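Regulatory protein YycH-like domain-containing protein (Eubacterium rectale, PDB 5COZ) is of unknown function but is predicted to be a lipoprotein with a YycH-like domain, so it probably works at the cell envelope. Local coordinates at residues K63-N68 / D263-T268; M80-K85 / E178-V183. All blocks are in the same frame, centred on the assembly; numbering follows the deposited sequence.

Contact 1 of 2, residues K63-N68 / D263-T268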
loop_
_atom_site.group_PDB
_atom_site.type_symbol
_atom_site.label_atom_id
_atom_site.label_comp_id
_atom_site.label_asym_id
_atom_site.label_seq_id
_atom_site.Cartn_x
_atom_site.Cartn_y
_atom_site.Cartn_z
ATOM N N LYS A 63 -19.527 8.885 -0.960
ATOM C CA LYS A 63 -19.179 9.317 0.388
ATOM C C LYS A 63 -18.927 8.079 1.194
ATOM O O LYS A 63 -19.672 7.090 1.052
ATOM C CB LYS A 63 -20.313 10.111 1.045
ATOM C CG LYS A 63 -20.777 11.358 0.313
ATOM C CD LYS A 63 -19.892 12.533 0.574
ATOM C CE LYS A 63 -20.566 13.800 0.092
ATOM N NZ LYS A 63 -19.588 14.913 0.130
ATOM N N VAL A 64 -17.909 8.119 2.053
ATOM C CA VAL A 64 -17.610 7.021 2.988
ATOM C C VAL A 64 -17.435 7.602 4.363
ATOM O O VAL A 64 -17.138 8.794 4.504
ATOM C CB VAL A 64 -16.321 6.218 2.607
ATOM C CG1 VAL A 64 -16.432 5.568 1.227
ATOM C CG2 VAL A 64 -15.076 7.104 2.693
ATOM N N LYS A 65 -17.581 6.764 5.379
ATOM C CA LYS A 65 -17.324 7.151 6.757
ATOM C C LYS A 65 -16.143 6.376 7.246
ATOM O O LYS A 65 -16.014 5.194 6.957
ATOM C CB LYS A 65 -18.551 6.827 7.641
ATOM C CG LYS A 65 -19.643 7.870 7.591
ATOM C CD LYS A 65 -20.668 7.614 8.702
ATOM C CE LYS A 65 -21.692 8.724 8.797
ATOM N NZ LYS A 65 -22.749 8.609 7.755
ATOM N N ALA A 66 -15.300 7.013 8.043
ATOM C CA ALA A 66 -14.204 6.304 8.664
ATOM C C ALA A 66 -14.729 5.213 9.586
ATOM O O ALA A 66 -15.737 5.431 10.278
ATOM C CB ALA A 66 -13.373 7.293 9.484
ATOM N N ILE A 67 -14.077 4.040 9.578
ATOM C CA ILE A 67 -14.369 2.971 10.528
ATOM C C ILE A 67 -13.491 3.270 11.731
ATOM O O ILE A 67 -12.262 3.364 11.603
ATOM C CB ILE A 67 -14.152 1.556 9.926
ATOM C CG1 ILE A 67 -15.197 1.309 8.809
ATOM C CG2 ILE A 67 -14.278 0.458 11.025
ATOM C CD1 ILE A 67 -14.985 0.117 7.954
ATOM N N ASN A 68 -14.106 3.496 12.888
ATOM C CA ASN A 68 -13.336 3.768 14.093
ATOM C C ASN A 68 -13.196 2.447 14.845
ATOM O O ASN A 68 -14.197 1.886 15.327
ATOM C CB ASN A 68 -14.027 4.833 14.933
ATOM C CG ASN A 68 -13.189 5.261 16.107
ATOM O OD1 ASN A 68 -12.635 4.424 16.833
ATOM N ND2 ASN A 68 -13.074 6.565 16.313
ATOM N N ASP A 263 -16.313 2.876 5.406
ATOM C CA ASP A 263 -17.611 2.257 5.131
ATOM C C ASP A 263 -18.348 3.110 4.095
ATOM O O ASP A 263 -18.583 4.292 4.317
ATOM C CB ASP A 263 -18.448 2.122 6.426
ATOM C CG ASP A 263 -19.697 1.268 6.276
ATOM O OD1 ASP A 263 -19.625 0.259 5.600
ATOM O OD2 ASP A 263 -20.758 1.656 6.815
ATOM N N TRP A 264 -18.718 2.499 2.967
ATOM C CA TRP A 264 -19.445 3.211 1.903
ATOM C C TRP A 264 -20.820 3.677 2.399
ATOM O O TRP A 264 -21.641 2.855 2.849
ATOM C CB TRP A 264 -19.616 2.288 0.708
ATOM C CG TRP A 264 -20.201 2.958 -0.505
ATOM C CD1 TRP A 264 -21.529 3.093 -0.808
ATOM C CD2 TRP A 264 -19.478 3.505 -1.606
ATOM N NE1 TRP A 264 -21.677 3.716 -2.029
ATOM C CE2 TRP A 264 -20.431 3.971 -2.547
ATOM C CE3 TRP A 264 -18.112 3.633 -1.909
ATOM C CZ2 TRP A 264 -20.051 4.555 -3.765
ATOM C CZ3 TRP A 264 -17.739 4.204 -3.128
ATOM C CH2 TRP A 264 -18.704 4.647 -4.037
ATOM N N VAL A 265 -21.123 4.973 2.228
ATOM C CA VAL A 265 -22.415 5.478 2.672
ATOM C C VAL A 265 -23.358 5.666 1.473
ATOM O O VAL A 265 -24.535 5.261 1.529
ATOM C CB VAL A 265 -22.222 6.816 3.443
ATOM C CG1 VAL A 265 -23.562 7.522 3.750
ATOM C CG2 VAL A 265 -21.443 6.549 4.734
ATOM N N GLU A 266 -22.853 6.291 0.393
ATOM C CA GLU A 266 -23.705 6.564 -0.770
ATOM C C GLU A 266 -22.893 6.892 -2.007
ATOM O O GLU A 266 -21.754 7.366 -1.915
ATOM C CB GLU A 266 -24.684 7.731 -0.491
ATOM C CG GLU A 266 -24.022 9.058 -0.193
ATOM C CD GLU A 266 -24.985 10.108 0.330
ATOM O OE1 GLU A 266 -25.970 10.422 -0.374
ATOM O OE2 GLU A 266 -24.751 10.617 1.447
ATOM N N THR A 267 -23.533 6.694 -3.168
ATOM C CA THR A 267 -22.994 7.075 -4.463
ATOM C C THR A 267 -23.373 8.519 -4.699
ATOM O O THR A 267 -24.551 8.878 -4.521
ATOM C CB THR A 267 -23.580 6.172 -5.557
ATOM O OG1 THR A 267 -23.227 4.820 -5.262
ATOM C CG2 THR A 267 -23.061 6.539 -6.955
ATOM N N THR A 268 -22.423 9.330 -5.164
ATOM C CA THR A 268 -22.719 10.753 -5.449
ATOM C C THR A 268 -22.865 10.963 -6.950
ATOM O O THR A 268 -23.728 11.723 -7.385
ATOM C CB THR A 268 -21.631 11.665 -4.868
ATOM O OG1 THR A 268 -20.363 11.206 -5.343
ATOM C CG2 THR A 268 -21.640 11.682 -3.347
#

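Contact 2 of 2, residues M80-K85 / E178-V183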
loop_
_atom_site.group_PDB
_atom_site.type_symbol
_atom_site.label_atom_id
_atom_site.label_comp_id
_atom_site.label_asym_id
_atom_site.label_seq_id
_atom_site.Cartn_x
_atom_site.Cartn_y
_atom_site.Cartn_z
HETATM N N MSE A 80 -9.715 -7.450 18.424
HETATM C CA MSE A 80 -8.638 -7.964 19.231
HETATM C C MSE A 80 -8.603 -9.512 19.174
HETATM O O MSE A 80 -7.526 -10.082 19.039
HETATM C CB MSE A 80 -8.741 -7.459 20.701
HETATM C CG MSE A 80 -7.677 -8.080 21.631
HETATM SE SE MSE A 80 -8.201 -9.814 22.393
HETATM C CE MSE A 80 -9.745 -9.165 23.472
ATOM N N GLU A 81 -9.759 -10.187 19.301
ATOM C CA GLU A 81 -9.726 -11.648 19.314
ATOM C C GLU A 81 -9.293 -12.202 17.971
ATOM O O GLU A 81 -8.563 -13.187 17.961
ATOM C CB GLU A 81 -11.088 -12.234 19.704
ATOM C CG GLU A 81 -11.476 -11.914 21.136
ATOM C CD GLU A 81 -12.519 -12.890 21.638
ATOM O OE1 GLU A 81 -12.227 -14.111 21.695
ATOM O OE2 GLU A 81 -13.641 -12.430 21.964
ATOM N N LYS A 82 -9.712 -11.557 16.864
ATOM C CA LYS A 82 -9.292 -12.022 15.535
ATOM C C LYS A 82 -7.786 -11.833 15.382
ATOM O O LYS A 82 -7.108 -12.740 14.901
ATOM C CB LYS A 82 -10.042 -11.290 14.442
ATOM C CG LYS A 82 -11.528 -11.612 14.427
ATOM C CD LYS A 82 -12.222 -10.714 13.421
ATOM C CE LYS A 82 -13.692 -11.003 13.266
ATOM N NZ LYS A 82 -14.481 -10.470 14.404
ATOM N N LEU A 83 -7.245 -10.689 15.855
ATOM C CA LEU A 83 -5.800 -10.463 15.791
ATOM C C LEU A 83 -5.038 -11.422 16.691
ATOM O O LEU A 83 -3.956 -11.880 16.309
ATOM C CB LEU A 83 -5.457 -9.026 16.166
ATOM C CG LEU A 83 -5.992 -7.968 15.200
ATOM C CD1 LEU A 83 -5.817 -6.588 15.785
ATOM C CD2 LEU A 83 -5.299 -8.059 13.826
ATOM N N ALA A 84 -5.573 -11.724 17.899
ATOM C CA ALA A 84 -4.946 -12.661 18.822
ATOM C C ALA A 84 -4.905 -14.072 18.215
ATOM O O ALA A 84 -3.899 -14.756 18.395
ATOM C CB ALA A 84 -5.706 -12.677 20.159
ATOM N N LYS A 85 -5.962 -14.477 17.471
ATOM C CA LYS A 85 -5.975 -15.794 16.800
ATOM C C LYS A 85 -4.841 -15.846 15.756
ATOM O O LYS A 85 -4.053 -16.797 15.712
ATOM C CB LYS A 85 -7.341 -16.050 16.139
ATOM C CG LYS A 85 -7.465 -17.436 15.491
ATOM C CD LYS A 85 -8.588 -17.473 14.468
ATOM C CE LYS A 85 -8.670 -18.778 13.702
ATOM N NZ LYS A 85 -7.587 -18.908 12.691
ATOM N N GLU A 178 -11.112 -13.632 7.429
ATOM C CA GLU A 178 -11.458 -13.694 8.866
ATOM C C GLU A 178 -11.632 -12.315 9.459
ATOM O O GLU A 178 -12.494 -12.104 10.310
ATOM C CB GLU A 178 -10.347 -14.374 9.675
ATOM C CG GLU A 178 -10.105 -15.843 9.420
ATOM C CD GLU A 178 -8.880 -16.423 10.114
ATOM O OE1 GLU A 178 -7.976 -15.657 10.526
ATOM O OE2 GLU A 178 -8.828 -17.665 10.241
ATOM N N LEU A 179 -10.793 -11.353 9.014
ATOM C CA LEU A 179 -10.851 -9.992 9.537
ATOM C C LEU A 179 -11.999 -9.186 8.936
ATOM O O LEU A 179 -12.234 -8.041 9.341
ATOM C CB LEU A 179 -9.510 -9.279 9.236
ATOM C CG LEU A 179 -8.309 -9.695 10.076
ATOM C CD1 LEU A 179 -7.025 -9.098 9.489
ATOM C CD2 LEU A 179 -8.478 -9.292 11.557
ATOM N N GLU A 180 -12.676 -9.764 7.913
ATOM C CA GLU A 180 -13.802 -9.144 7.221
ATOM C C GLU A 180 -13.346 -7.881 6.505
ATOM O O GLU A 180 -14.069 -6.885 6.434
ATOM C CB GLU A 180 -15.005 -8.874 8.159
ATOM C CG GLU A 180 -15.445 -10.118 8.916
ATOM C CD GLU A 180 -16.521 -9.883 9.958
ATOM O OE1 GLU A 180 -16.363 -8.963 10.790
ATOM O OE2 GLU A 180 -17.494 -10.667 9.981
ATOM N N ILE A 181 -12.133 -7.957 5.907
ATOM C CA ILE A 181 -11.604 -6.849 5.137
ATOM C C ILE A 181 -11.570 -7.272 3.683
ATOM O O ILE A 181 -10.777 -8.153 3.315
ATOM C CB ILE A 181 -10.191 -6.401 5.631
ATOM C CG1 ILE A 181 -10.184 -6.063 7.142
ATOM C CG2 ILE A 181 -9.681 -5.199 4.773
ATOM C CD1 ILE A 181 -8.770 -5.831 7.713
ATOM N N ASN A 182 -12.421 -6.661 2.853
ATOM C CA ASN A 182 -12.404 -6.933 1.414
ATOM C C ASN A 182 -11.137 -6.342 0.832
ATOM O O ASN A 182 -10.822 -5.174 1.112
ATOM C CB ASN A 182 -13.623 -6.325 0.724
ATOM C CG ASN A 182 -14.870 -7.174 0.814
ATOM O OD1 ASN A 182 -14.885 -8.273 1.399
ATOM N ND2 ASN A 182 -15.946 -6.683 0.225
ATOM N N VAL A 183 -10.405 -7.140 0.058
ATOM C CA VAL A 183 -9.157 -6.692 -0.535
ATOM C C VAL A 183 -9.136 -7.069 -2.017
ATOM O O VAL A 183 -9.837 -8.010 -2.423
ATOM C CB VAL A 183 -7.900 -7.270 0.195
ATOM C CG1 VAL A 183 -7.809 -6.775 1.648
ATOM C CG2 VAL A 183 -7.856 -8.803 0.133
HETATM O O HOH W 1 -8.571 -14.130 12.717
HETATM O O HOH W 2 -16.988 -9.316 14.131
#

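Contact 1 of 2, residues K63-N68 / D263-T268
Lys63 and Glu266 pair across two antiparallel strands, and their side chains run side by side. The amide N of Lys63 gives its hydrogen to Glu266 O, with Lys63 N and Glu266 O 2.9 Å apart. Lys63 O takes two amides. Val265 N binds Lys63 O at 2.8 Å, and Glu266 N adds a weak bond to the same oxygen. The side chain of Lys63 starts with CB, which meets Glu266 CG. CG is anti to the carbonyl carbon (chi1 -58°). Lys63 CG lies 4.0 Å from Glu266 CG and 3.8 Å from Thr268 CG2. The chain then bends at chi2 (-81°), and CE still grazes the Thr268 methyl. NZ leaves the pair and forms salt bridges with Asp316 and Asp310.

On the other face of the sheet, Val64 CG1 reaches Trp264 CE3 at 4.0 Å, approaching the indole obliquely. Tyr221 meets the same indole edge-to-face. Back on the face of Lys63, Lys65 and Asp263 form a hydrogen-bonded pair with two amide bonds. Lys65 CG touches Val265 CG2 at 3.6 Å, and Ile67 CG1 lies across Asp263 CB. Val265 and Glu266 both stand opposite Lys63. This is a classic beta bulge in an antiparallel strand pair of the mixed sheet.

Contact 2 of 2, residues M80-K85 / E178-V183
With CG anti to the backbone N (chi1 -177°), Lys85 sends its chain toward Glu178, and a bend at chi4 (-74°) turns NZ onto the carboxylate. Glu178 is extended beyond CG and crosses the lysine at about a right angle. The salt bridge runs from Lys85 NZ to Glu178 OE2 at 3.0 Å. The ammonium comes on the syn side of OE2, 30° out of the carboxylate plane. The other oxygen takes a hydrogen bond from a water whose oxygen is 2.7 Å from Glu178 OE1, and that water also donates to Lys82 O. With an alanine here instead of Glu178, Lys85 would probably lose its charge partner and the water its acceptor.

Lys82 runs along the end of helix 165-178. Lys82 CE is 3.4 Å from Glu178 O, and Lys82 CB packs on Leu179 CD2 at 3.8 Å. A second water accepts from Lys82 NZ at 2.8 Å and gives a weak bond to Glu180 OE1. Beneath the charged groups, Leu83 CD2 meets Leu179 CD2 at 4.1 Å. Both leucines also touch Leu256 of strand 252-258. Glu180, with positive phi, ends helix 165-178 in a Schellman motif. The contact packs that helix terminus against helix 73-87, over the antiparallel sheet.

Overall arrangement
From the N terminus, the chain passes helix 16-22, then strands 34-40 and 43-50 of the mixed sheet. Strand 58-66 then supplies the first half of contact 1. Helix 73-87 follows with the first half of contact 2. The chain next builds strands of the antiparallel sheet and helix 165-178, whose end closes the loop of contact 2. More of that sheet comes before strand 262-272 returns to close contact 1. The shorter loop lies wholly within the longer one. Contact 1 joins strands of the mixed sheet where the chain leaves and re-enters it. Contact 2 ties two helices beside the antiparallel sheet. The contact centres lie about 20 Å apart, their nearest atoms about 7 Å.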